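Local coordinates for 4-amino-4-deoxy-L-arabinose transferase or related glycosyltransferases of PMT family (Cupriavidus metallidurans, PDB 5EZM), which probably transfers 4-amino-4-deoxy-L-arabinose from a polyprenyl-phosphate carrier to lipid A, as a zinc-binding membrane glycosyltransferase of the GT-C fold, at residues V124-W132 with A173-A183; R136-A147 with V435-M446. One frame throughout, in Å; residues are numbered along the deposited sequence.

Contact 1: V124-W132 with A173-A183; sequences VSMMAARRW and AFMLMGQHPDA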
loop_
_atom_site.group_PDB
_atom_site.type_symbol
_atom_site.label_atom_id
_atom_site.label_comp_id
_atom_site.label_asym_id
_atom_site.label_seq_id
_atom_site.Cartn_x
_atom_site.Cartn_y
_atom_site.Cartn_z
ATOM N N VAL A 124 13.882 -10.847 1.063
ATOM C CA VAL A 124 14.717 -10.730 2.256
ATOM C C VAL A 124 14.141 -11.550 3.404
ATOM O O VAL A 124 14.894 -12.081 4.236
ATOM C CB VAL A 124 14.905 -9.251 2.643
ATOM C CG1 VAL A 124 15.499 -8.477 1.478
ATOM C CG2 VAL A 124 13.591 -8.632 3.096
ATOM N N SER A 125 12.812 -11.691 3.463
ATOM C CA SER A 125 12.211 -12.502 4.516
ATOM C C SER A 125 12.664 -13.953 4.412
ATOM O O SER A 125 13.120 -14.545 5.399
ATOM C CB SER A 125 10.690 -12.404 4.457
ATOM O OG SER A 125 10.252 -11.117 4.855
ATOM N N MET A 126 12.566 -14.543 3.222
ATOM C CA MET A 126 13.033 -15.915 3.113
ATOM C C MET A 126 14.553 -16.014 3.055
ATOM O O MET A 126 15.093 -17.118 3.191
ATOM C CB MET A 126 12.391 -16.613 1.908
ATOM C CG MET A 126 12.527 -15.911 0.580
ATOM S SD MET A 126 11.389 -16.642 -0.624
ATOM C CE MET A 126 12.000 -18.324 -0.706
ATOM N N MET A 127 15.258 -14.895 2.884
ATOM C CA MET A 127 16.706 -14.915 3.069
ATOM C C MET A 127 17.056 -15.106 4.539
ATOM O O MET A 127 17.855 -15.982 4.891
ATOM C CB MET A 127 17.334 -13.631 2.530
ATOM C CG MET A 127 18.835 -13.560 2.777
ATOM S SD MET A 127 19.636 -12.089 2.118
ATOM C CE MET A 127 18.795 -10.804 3.048
ATOM N N ALA A 128 16.464 -14.287 5.415
ATOM C CA ALA A 128 16.678 -14.469 6.847
ATOM C C ALA A 128 16.183 -15.835 7.306
ATOM O O ALA A 128 16.844 -16.512 8.108
ATOM C CB ALA A 128 15.984 -13.352 7.628
ATOM N N ALA A 129 15.023 -16.262 6.798
ATOM C CA ALA A 129 14.514 -17.586 7.137
ATOM C C ALA A 129 15.491 -18.676 6.721
ATOM O O ALA A 129 15.756 -19.606 7.490
ATOM C CB ALA A 129 13.151 -17.810 6.482
ATOM N N ARG A 130 16.043 -18.576 5.508
ATOM C CA ARG A 130 17.001 -19.578 5.050
ATOM C C ARG A 130 18.258 -19.568 5.907
ATOM O O ARG A 130 18.834 -20.625 6.193
ATOM C CB ARG A 130 17.356 -19.341 3.583
ATOM N N ARG A 131 18.694 -18.381 6.334
ATOM C CA ARG A 131 19.886 -18.284 7.167
ATOM C C ARG A 131 19.674 -18.959 8.518
ATOM O O ARG A 131 20.491 -19.781 8.948
ATOM C CB ARG A 131 20.270 -16.817 7.351
ATOM C CG ARG A 131 21.506 -16.587 8.201
ATOM C CD ARG A 131 22.747 -17.146 7.532
ATOM N NE ARG A 131 23.967 -16.561 8.077
ATOM C CZ ARG A 131 25.192 -16.979 7.777
ATOM N NH1 ARG A 131 25.360 -17.993 6.939
ATOM N NH2 ARG A 131 26.249 -16.389 8.319
ATOM N N TRP A 132 18.575 -18.630 9.201
ATOM C CA TRP A 132 18.380 -19.107 10.566
ATOM C C TRP A 132 17.718 -20.475 10.650
ATOM O O TRP A 132 18.028 -21.245 11.567
ATOM C CB TRP A 132 17.546 -18.104 11.366
ATOM C CG TRP A 132 18.328 -16.933 11.864
ATOM C CD1 TRP A 132 18.376 -15.687 11.315
ATOM C CD2 TRP A 132 19.172 -16.896 13.019
ATOM N NE1 TRP A 132 19.199 -14.874 12.054
ATOM C CE2 TRP A 132 19.702 -15.594 13.107
ATOM C CE3 TRP A 132 19.533 -17.837 13.988
ATOM C CZ2 TRP A 132 20.568 -15.207 14.126
ATOM C CZ3 TRP A 132 20.397 -17.454 14.997
ATOM C CH2 TRP A 132 20.905 -16.150 15.058
ATOM N N ALA A 173 14.985 -8.192 8.414
ATOM C CA ALA A 173 15.783 -9.258 7.814
ATOM C C ALA A 173 17.272 -8.982 7.947
ATOM O O ALA A 173 18.052 -9.888 8.263
ATOM C CB ALA A 173 15.405 -9.437 6.345
ATOM N N PHE A 174 17.692 -7.736 7.712
ATOM C CA PHE A 174 19.109 -7.414 7.840
ATOM C C PHE A 174 19.566 -7.526 9.288
ATOM O O PHE A 174 20.687 -7.976 9.558
ATOM C CB PHE A 174 19.390 -6.014 7.292
ATOM C CG PHE A 174 19.149 -5.880 5.812
ATOM C CD1 PHE A 174 19.076 -7.002 5.001
ATOM C CD2 PHE A 174 18.989 -4.631 5.234
ATOM C CE1 PHE A 174 18.849 -6.879 3.644
ATOM C CE2 PHE A 174 18.762 -4.502 3.878
ATOM C CZ PHE A 174 18.692 -5.626 3.082
ATOM N N MET A 175 18.709 -7.134 10.234
ATOM C CA MET A 175 19.048 -7.312 11.642
ATOM C C MET A 175 19.233 -8.785 11.982
ATOM O O MET A 175 20.164 -9.149 12.711
ATOM C CB MET A 175 17.972 -6.687 12.525
ATOM C CG MET A 175 18.128 -6.980 14.011
ATOM S SD MET A 175 19.660 -6.334 14.717
ATOM C CE MET A 175 19.379 -6.641 16.459
ATOM N N LEU A 176 18.362 -9.653 11.458
ATOM C CA LEU A 176 18.506 -11.081 11.731
ATOM C C LEU A 176 19.760 -11.647 11.075
ATOM O O LEU A 176 20.457 -12.474 11.673
ATOM C CB LEU A 176 17.266 -11.841 11.263
ATOM C CG LEU A 176 15.945 -11.476 11.944
ATOM C CD1 LEU A 176 14.823 -12.392 11.476
ATOM C CD2 LEU A 176 16.078 -11.517 13.456
ATOM N N MET A 177 20.067 -11.214 9.848
ATOM C CA MET A 177 21.272 -11.689 9.174
ATOM C C MET A 177 22.526 -11.270 9.927
ATOM O O MET A 177 23.488 -12.042 10.027
ATOM C CB MET A 177 21.321 -11.164 7.738
ATOM C CG MET A 177 20.212 -11.669 6.826
ATOM S SD MET A 177 20.320 -13.433 6.477
ATOM C CE MET A 177 21.940 -13.547 5.718
ATOM N N GLY A 178 22.536 -10.047 10.465
ATOM C CA GLY A 178 23.714 -9.546 11.151
ATOM C C GLY A 178 23.958 -10.161 12.512
ATOM O O GLY A 178 25.075 -10.068 13.028
ATOM N N GLN A 179 22.945 -10.785 13.106
ATOM C CA GLN A 179 23.075 -11.377 14.428
ATOM C C GLN A 179 23.265 -12.888 14.384
ATOM O O GLN A 179 23.134 -13.548 15.419
ATOM C CB GLN A 179 21.856 -11.024 15.285
ATOM C CG GLN A 179 21.696 -9.535 15.530
ATOM C CD GLN A 179 22.928 -8.915 16.158
ATOM O OE1 GLN A 179 23.527 -9.483 17.070
ATOM N NE2 GLN A 179 23.318 -7.746 15.666
ATOM N N HIS A 180 23.573 -13.447 13.221
ATOM C CA HIS A 180 23.858 -14.876 13.151
ATOM C C HIS A 180 25.283 -15.136 13.622
ATOM O O HIS A 180 26.212 -14.463 13.164
ATOM C CB HIS A 180 23.669 -15.403 11.733
ATOM C CG HIS A 180 23.566 -16.896 11.655
ATOM N ND1 HIS A 180 24.671 -17.719 11.627
ATOM C CD2 HIS A 180 22.487 -17.713 11.599
ATOM C CE1 HIS A 180 24.277 -18.978 11.559
ATOM N NE2 HIS A 180 22.957 -19.002 11.540
ATOM N N PRO A 181 25.493 -16.086 14.537
ATOM C CA PRO A 181 26.856 -16.316 15.046
ATOM C C PRO A 181 27.840 -16.746 13.973
ATOM O O PRO A 181 29.005 -16.330 14.007
ATOM C CB PRO A 181 26.653 -17.410 16.104
ATOM C CG PRO A 181 25.212 -17.326 16.478
ATOM C CD PRO A 181 24.493 -16.916 15.227
ATOM N N ASP A 182 27.404 -17.560 13.010
ATOM C CA ASP A 182 28.295 -18.055 11.958
ATOM C C ASP A 182 28.680 -16.980 10.928
ATOM O O ASP A 182 29.215 -17.341 9.868
ATOM C CB ASP A 182 27.652 -19.249 11.251
ATOM C CG ASP A 182 27.474 -20.446 12.169
ATOM O OD1 ASP A 182 28.332 -20.648 13.055
ATOM O OD2 ASP A 182 26.479 -21.185 12.006
ATOM N N ALA A 183 28.434 -15.700 11.191
ATOM C CA ALA A 183 28.839 -14.623 10.301
ATOM C C ALA A 183 30.077 -13.931 10.854
ATOM O O ALA A 183 30.228 -13.780 12.070
ATOM C CB ALA A 183 27.709 -13.607 10.122
#
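Helices 124-132 and 173-178 run nearly parallel, inclined by 20° with axes 8.9 Å apart at closest, and their backbones come nearest where A128 faces A173. Small residues permit this approach: A173 CB packs 3.7 Å from V124 CB and also touches V124 O, while A128 CB meets L176 CD1. M177 leaves its helix on the far side, but bends at its second and third torsions to bring SD back to 3.5 Å from R131 CB; beside it, CE of M127 touches the edge of the F174 ring.

Farther along, toward W132 and H180, the packing becomes polar and aromatic. The indole NE1 of W132 donates a hydrogen bond of 2.7 Å to L176 O, the N-H pointing roughly at the oxygen (155°) but arriving from above the carbonyl plane. L176 O also takes a weak bond from Q179 N. With CG of H180 anti to the backbone N (chi1 -164°), the imidazole turns its edge onto the W132 face in an edge-to-face pair, centroid to centroid 4.6 Å for the six-membered ring. R131 covers one face of the imidazole, its CD 4.2 Å from the H180 ring centroid in a CH-pi contact, and P181 CD lies over the other; D182 N bonds H180 ND1 at 3.1 Å. A leucine in place of W132 would probably cost L176 O its indole donor and leave the imidazole without the ring face on which its edge rests.

Within the membrane bundle, M175 of the same helix lines the pocket of the bound decaprenyl phosphate. Helix 185-206 packs on F174 and M177, and helix 135-147 covers S125 and A129.

Contact 2: R136-A147 with V435-M446; sequences RAAAFTGLALLA and VLPSVAVYAMGM. With MPG ([(Z)-octadec-9-enyl] (2R)-2,3-bis(oxidanyl)propanoate), chain B.
L143 and L436 interlock as knobs into holes where helices 136-147 and 435-446 run side by side in the GT-C transmembrane bundle, their axes 8.5 Å apart and inclined by 20°. L143 fits among L436, V439, A440 and A443; L436 in turn fits among R136, A139, F140 and L143. The two leucines cross at about a right angle, with CD1 of L143 3.8 Å from CD1 of L436. Farther along, alanines replace them: A147 CB meets A443 CB at 3.7 Å.

Aromatic contacts centre on F140. L436 extends away from its backbone N (chi1 176°) and turns at chi2 (53°), which lays CD1 over the phenyl face, 4.0 Å from the F140 centroid, in a CH-pi contact, while V439 CB touches the ring edge at CE1.

No hydrogen bond joins the two segments. Even R136 meets its neighbour through carbon: NH2 approaches V435 CB at 3.7 Å with the methine at the guanidinium edge, and NH1 lies against L436 CB. R136 NE forms a salt bridge with D365, which probably balances its charge.

A monoolein-like lipid chain (MPG) runs along one side of the pair, touching P437 and A440 of one helix and L143 and L146 of the other. Its C8 lies 3.6 Å from CD2 of L143, and its C6 3.7 Å from CB of A440.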
loop_
_atom_site.group_PDB
_atom_site.type_symbol
_atom_site.label_atom_id
_atom_site.label_comp_id
_atom_site.label_asym_id
_atom_site.label_seq_id
_atom_site.Cartn_x
_atom_site.Cartn_y
_atom_site.Cartn_z
ATOM N N ARG A 136 14.042 -25.310 3.602
ATOM C CA ARG A 136 12.631 -25.693 3.594
ATOM C C ARG A 136 11.774 -24.638 4.287
ATOM O O ARG A 136 10.750 -24.192 3.747
ATOM C CB ARG A 136 12.461 -27.064 4.253
ATOM C CG ARG A 136 11.141 -27.761 3.943
ATOM C CD ARG A 136 11.084 -29.148 4.575
ATOM N NE ARG A 136 9.805 -29.388 5.245
ATOM C CZ ARG A 136 8.811 -30.114 4.739
ATOM N NH1 ARG A 136 8.940 -30.691 3.548
ATOM N NH2 ARG A 136 7.685 -30.267 5.426
ATOM N N ALA A 137 12.192 -24.211 5.482
ATOM C CA ALA A 137 11.466 -23.165 6.194
ATOM C C ALA A 137 11.410 -21.880 5.378
ATOM O O ALA A 137 10.392 -21.178 5.383
ATOM C CB ALA A 137 12.113 -22.910 7.554
ATOM N N ALA A 138 12.495 -21.556 4.669
ATOM C CA ALA A 138 12.496 -20.363 3.826
ATOM C C ALA A 138 11.459 -20.476 2.718
ATOM O O ALA A 138 10.741 -19.511 2.426
ATOM C CB ALA A 138 13.885 -20.135 3.236
ATOM N N ALA A 139 11.371 -21.650 2.086
ATOM C CA ALA A 139 10.331 -21.876 1.089
ATOM C C ALA A 139 8.951 -21.661 1.695
ATOM O O ALA A 139 8.099 -20.980 1.109
ATOM C CB ALA A 139 10.453 -23.281 0.503
ATOM N N PHE A 140 8.723 -22.208 2.891
ATOM C CA PHE A 140 7.442 -21.980 3.549
ATOM C C PHE A 140 7.206 -20.498 3.832
ATOM O O PHE A 140 6.056 -20.045 3.828
ATOM C CB PHE A 140 7.359 -22.803 4.835
ATOM C CG PHE A 140 7.127 -24.262 4.595
ATOM C CD1 PHE A 140 6.007 -24.687 3.902
ATOM C CD2 PHE A 140 8.021 -25.207 5.058
ATOM C CE1 PHE A 140 5.784 -26.031 3.673
ATOM C CE2 PHE A 140 7.806 -26.555 4.833
ATOM C CZ PHE A 140 6.685 -26.967 4.141
ATOM N N THR A 141 8.271 -19.727 4.066
ATOM C CA THR A 141 8.103 -18.295 4.297
ATOM C C THR A 141 7.695 -17.578 3.015
ATOM O O THR A 141 6.790 -16.733 3.029
ATOM C CB THR A 141 9.392 -17.702 4.873
ATOM O OG1 THR A 141 9.467 -17.987 6.274
ATOM C CG2 THR A 141 9.444 -16.197 4.671
ATOM N N GLY A 142 8.347 -17.909 1.896
ATOM C CA GLY A 142 7.948 -17.326 0.625
ATOM C C GLY A 142 6.510 -17.653 0.267
ATOM O O GLY A 142 5.737 -16.773 -0.124
ATOM N N LEU A 143 6.130 -18.925 0.406
ATOM C CA LEU A 143 4.744 -19.316 0.157
ATOM C C LEU A 143 3.790 -18.585 1.093
ATOM O O LEU A 143 2.722 -18.123 0.670
ATOM C CB LEU A 143 4.596 -20.827 0.317
ATOM C CG LEU A 143 5.513 -21.650 -0.585
ATOM C CD1 LEU A 143 5.499 -23.109 -0.179
ATOM C CD2 LEU A 143 5.093 -21.487 -2.029
ATOM N N ALA A 144 4.167 -18.466 2.367
ATOM C CA ALA A 144 3.329 -17.778 3.342
ATOM C C ALA A 144 3.060 -16.340 2.919
ATOM O O ALA A 144 1.903 -15.907 2.847
ATOM C CB ALA A 144 3.989 -17.822 4.718
ATOM N N LEU A 145 4.122 -15.581 2.633
ATOM C CA LEU A 145 3.937 -14.191 2.234
ATOM C C LEU A 145 3.197 -14.080 0.906
ATOM O O LEU A 145 2.438 -13.124 0.701
ATOM C CB LEU A 145 5.290 -13.485 2.162
ATOM C CG LEU A 145 6.014 -13.377 3.506
ATOM C CD1 LEU A 145 7.357 -12.697 3.334
ATOM C CD2 LEU A 145 5.161 -12.621 4.509
ATOM N N LEU A 146 3.390 -15.045 0.003
ATOM C CA LEU A 146 2.679 -15.008 -1.270
ATOM C C LEU A 146 1.178 -15.169 -1.063
ATOM O O LEU A 146 0.379 -14.413 -1.627
ATOM C CB LEU A 146 3.216 -16.094 -2.203
ATOM C CG LEU A 146 2.575 -16.158 -3.593
ATOM C CD1 LEU A 146 2.890 -14.904 -4.399
ATOM C CD2 LEU A 146 3.021 -17.404 -4.342
ATOM N N ALA A 147 0.774 -16.144 -0.244
ATOM C CA ALA A 147 -0.644 -16.417 -0.040
ATOM C C ALA A 147 -1.321 -15.410 0.877
ATOM O O ALA A 147 -2.549 -15.281 0.828
ATOM C CB ALA A 147 -0.836 -17.823 0.533
ATOM N N VAL A 435 4.501 -32.487 2.465
ATOM C CA VAL A 435 3.826 -31.292 2.959
ATOM C C VAL A 435 4.177 -30.084 2.101
ATOM O O VAL A 435 3.305 -29.277 1.759
ATOM C CB VAL A 435 4.170 -31.057 4.441
ATOM C CG1 VAL A 435 3.690 -29.690 4.890
ATOM C CG2 VAL A 435 3.551 -32.141 5.303
ATOM N N LEU A 436 5.451 -29.945 1.728
ATOM C CA LEU A 436 5.883 -28.763 0.983
ATOM C C LEU A 436 5.177 -28.600 -0.359
ATOM O O LEU A 436 4.721 -27.482 -0.654
ATOM C CB LEU A 436 7.406 -28.787 0.814
ATOM C CG LEU A 436 8.009 -27.665 -0.033
ATOM C CD1 LEU A 436 7.557 -26.298 0.459
ATOM C CD2 LEU A 436 9.524 -27.760 -0.028
ATOM N N PRO A 437 5.055 -29.625 -1.217
ATOM C CA PRO A 437 4.304 -29.412 -2.467
ATOM C C PRO A 437 2.844 -29.058 -2.232
ATOM O O PRO A 437 2.303 -28.183 -2.921
ATOM C CB PRO A 437 4.461 -30.751 -3.203
ATOM C CG PRO A 437 4.747 -31.742 -2.131
ATOM C CD PRO A 437 5.588 -30.997 -1.139
ATOM N N SER A 438 2.197 -29.711 -1.264
ATOM C CA SER A 438 0.808 -29.393 -0.947
ATOM C C SER A 438 0.662 -27.937 -0.518
ATOM O O SER A 438 -0.244 -27.229 -0.977
ATOM C CB SER A 438 0.298 -30.336 0.146
ATOM O OG SER A 438 -1.088 -30.163 0.378
ATOM N N VAL A 439 1.558 -27.468 0.354
ATOM C CA VAL A 439 1.505 -26.084 0.814
ATOM C C VAL A 439 1.789 -25.127 -0.338
ATOM O O VAL A 439 1.210 -24.038 -0.411
ATOM C CB VAL A 439 2.480 -25.871 1.989
ATOM C CG1 VAL A 439 2.484 -24.421 2.431
ATOM C CG2 VAL A 439 2.105 -26.758 3.157
ATOM N N ALA A 440 2.676 -25.516 -1.258
ATOM C CA ALA A 440 2.989 -24.657 -2.399
ATOM C C ALA A 440 1.779 -24.486 -3.311
ATOM O O ALA A 440 1.429 -23.362 -3.695
ATOM C CB ALA A 440 4.172 -25.232 -3.179
ATOM N N VAL A 441 1.125 -25.596 -3.667
ATOM C CA VAL A 441 -0.060 -25.525 -4.516
ATOM C C VAL A 441 -1.181 -24.767 -3.812
ATOM O O VAL A 441 -1.879 -23.949 -4.424
ATOM C CB VAL A 441 -0.501 -26.942 -4.921
ATOM C CG1 VAL A 441 -1.789 -26.888 -5.706
ATOM C CG2 VAL A 441 0.593 -27.624 -5.731
ATOM N N TYR A 442 -1.364 -25.026 -2.516
ATOM C CA TYR A 442 -2.394 -24.336 -1.742
ATOM C C TYR A 442 -2.156 -22.829 -1.724
ATOM O O TYR A 442 -3.075 -22.037 -1.970
ATOM C CB TYR A 442 -2.418 -24.919 -0.329
ATOM C CG TYR A 442 -3.081 -24.080 0.739
ATOM C CD1 TYR A 442 -4.428 -24.233 1.031
ATOM C CD2 TYR A 442 -2.347 -23.165 1.487
ATOM C CE1 TYR A 442 -5.033 -23.484 2.022
ATOM C CE2 TYR A 442 -2.941 -22.412 2.478
ATOM C CZ TYR A 442 -4.285 -22.575 2.741
ATOM O OH TYR A 442 -4.883 -21.828 3.726
ATOM N N ALA A 443 -0.918 -22.413 -1.447
ATOM C CA ALA A 443 -0.595 -20.991 -1.424
ATOM C C ALA A 443 -0.772 -20.358 -2.798
ATOM O O ALA A 443 -1.220 -19.210 -2.903
ATOM C CB ALA A 443 0.834 -20.783 -0.923
ATOM N N MET A 444 -0.414 -21.083 -3.863
ATOM C CA MET A 444 -0.648 -20.567 -5.209
ATOM C C MET A 444 -2.138 -20.376 -5.473
ATOM O O MET A 444 -2.552 -19.360 -6.051
ATOM C CB MET A 444 -0.035 -21.506 -6.247
ATOM C CG MET A 444 -0.387 -21.162 -7.683
ATOM S SD MET A 444 0.265 -19.567 -8.217
ATOM C CE MET A 444 2.019 -19.916 -8.315
ATOM N N GLY A 445 -2.960 -21.336 -5.047
ATOM C CA GLY A 445 -4.396 -21.186 -5.203
ATOM C C GLY A 445 -4.940 -19.994 -4.443
ATOM O O GLY A 445 -5.766 -19.239 -4.961
ATOM N N MET A 446 -4.478 -19.803 -3.204
ATOM C CA MET A 446 -4.908 -18.650 -2.418
ATOM C C MET A 446 -4.499 -17.348 -3.092
ATOM O O MET A 446 -5.304 -16.418 -3.210
ATOM C CB MET A 446 -4.323 -18.729 -1.008
ATOM C CG MET A 446 -4.952 -19.799 -0.153
ATOM S SD MET A 446 -6.698 -19.453 0.101
ATOM C CE MET A 446 -7.356 -21.112 0.094
HETATM C C2 MPG B . 8.044 -29.502 -4.211
HETATM C C3 MPG B . 8.532 -28.180 -4.794
HETATM C C4 MPG B . 7.542 -27.043 -4.582
HETATM C C5 MPG B . 8.041 -25.711 -5.170
HETATM C C6 MPG B . 7.676 -24.505 -4.287
HETATM C C7 MPG B . 8.652 -23.323 -4.447
HETATM C C8 MPG B . 8.396 -22.227 -3.385
HETATM C C9 MPG B . 9.026 -20.856 -3.737
HETATM C C10 MPG B . 8.207 -19.672 -3.150
HETATM C C11 MPG B . 8.585 -18.314 -3.781
HETATM C C12 MPG B . 7.389 -17.298 -3.829
HETATM C C13 MPG B . 7.769 -15.984 -4.547
HETATM C C14 MPG B . 6.548 -15.274 -5.211
HETATM C C1 MPG B . 9.151 -30.558 -4.142
#

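Overall arrangement
Both contacts are mostly buried pairs of near-parallel helices, each inclined by the same small angle, and they share a border: helices 112-133 and 135-147 follow each other in the chain and pack together, with S125 on L145 and A129 on T141. Contact 1 joins helices close in sequence, whereas contact 2 brings in a helix almost 300 residues later. Their chemistry differs with their surroundings. Contact 2 is almost wholly apolar, packed with leucine, alanine, valine and phenylalanine, with one arginine at its edge and a lipid chain alongside; contact 1 begins with similar alanine packing, then runs into a partly exposed turn, where tryptophan, arginine and histidine meet and a hydrogen bond crosses.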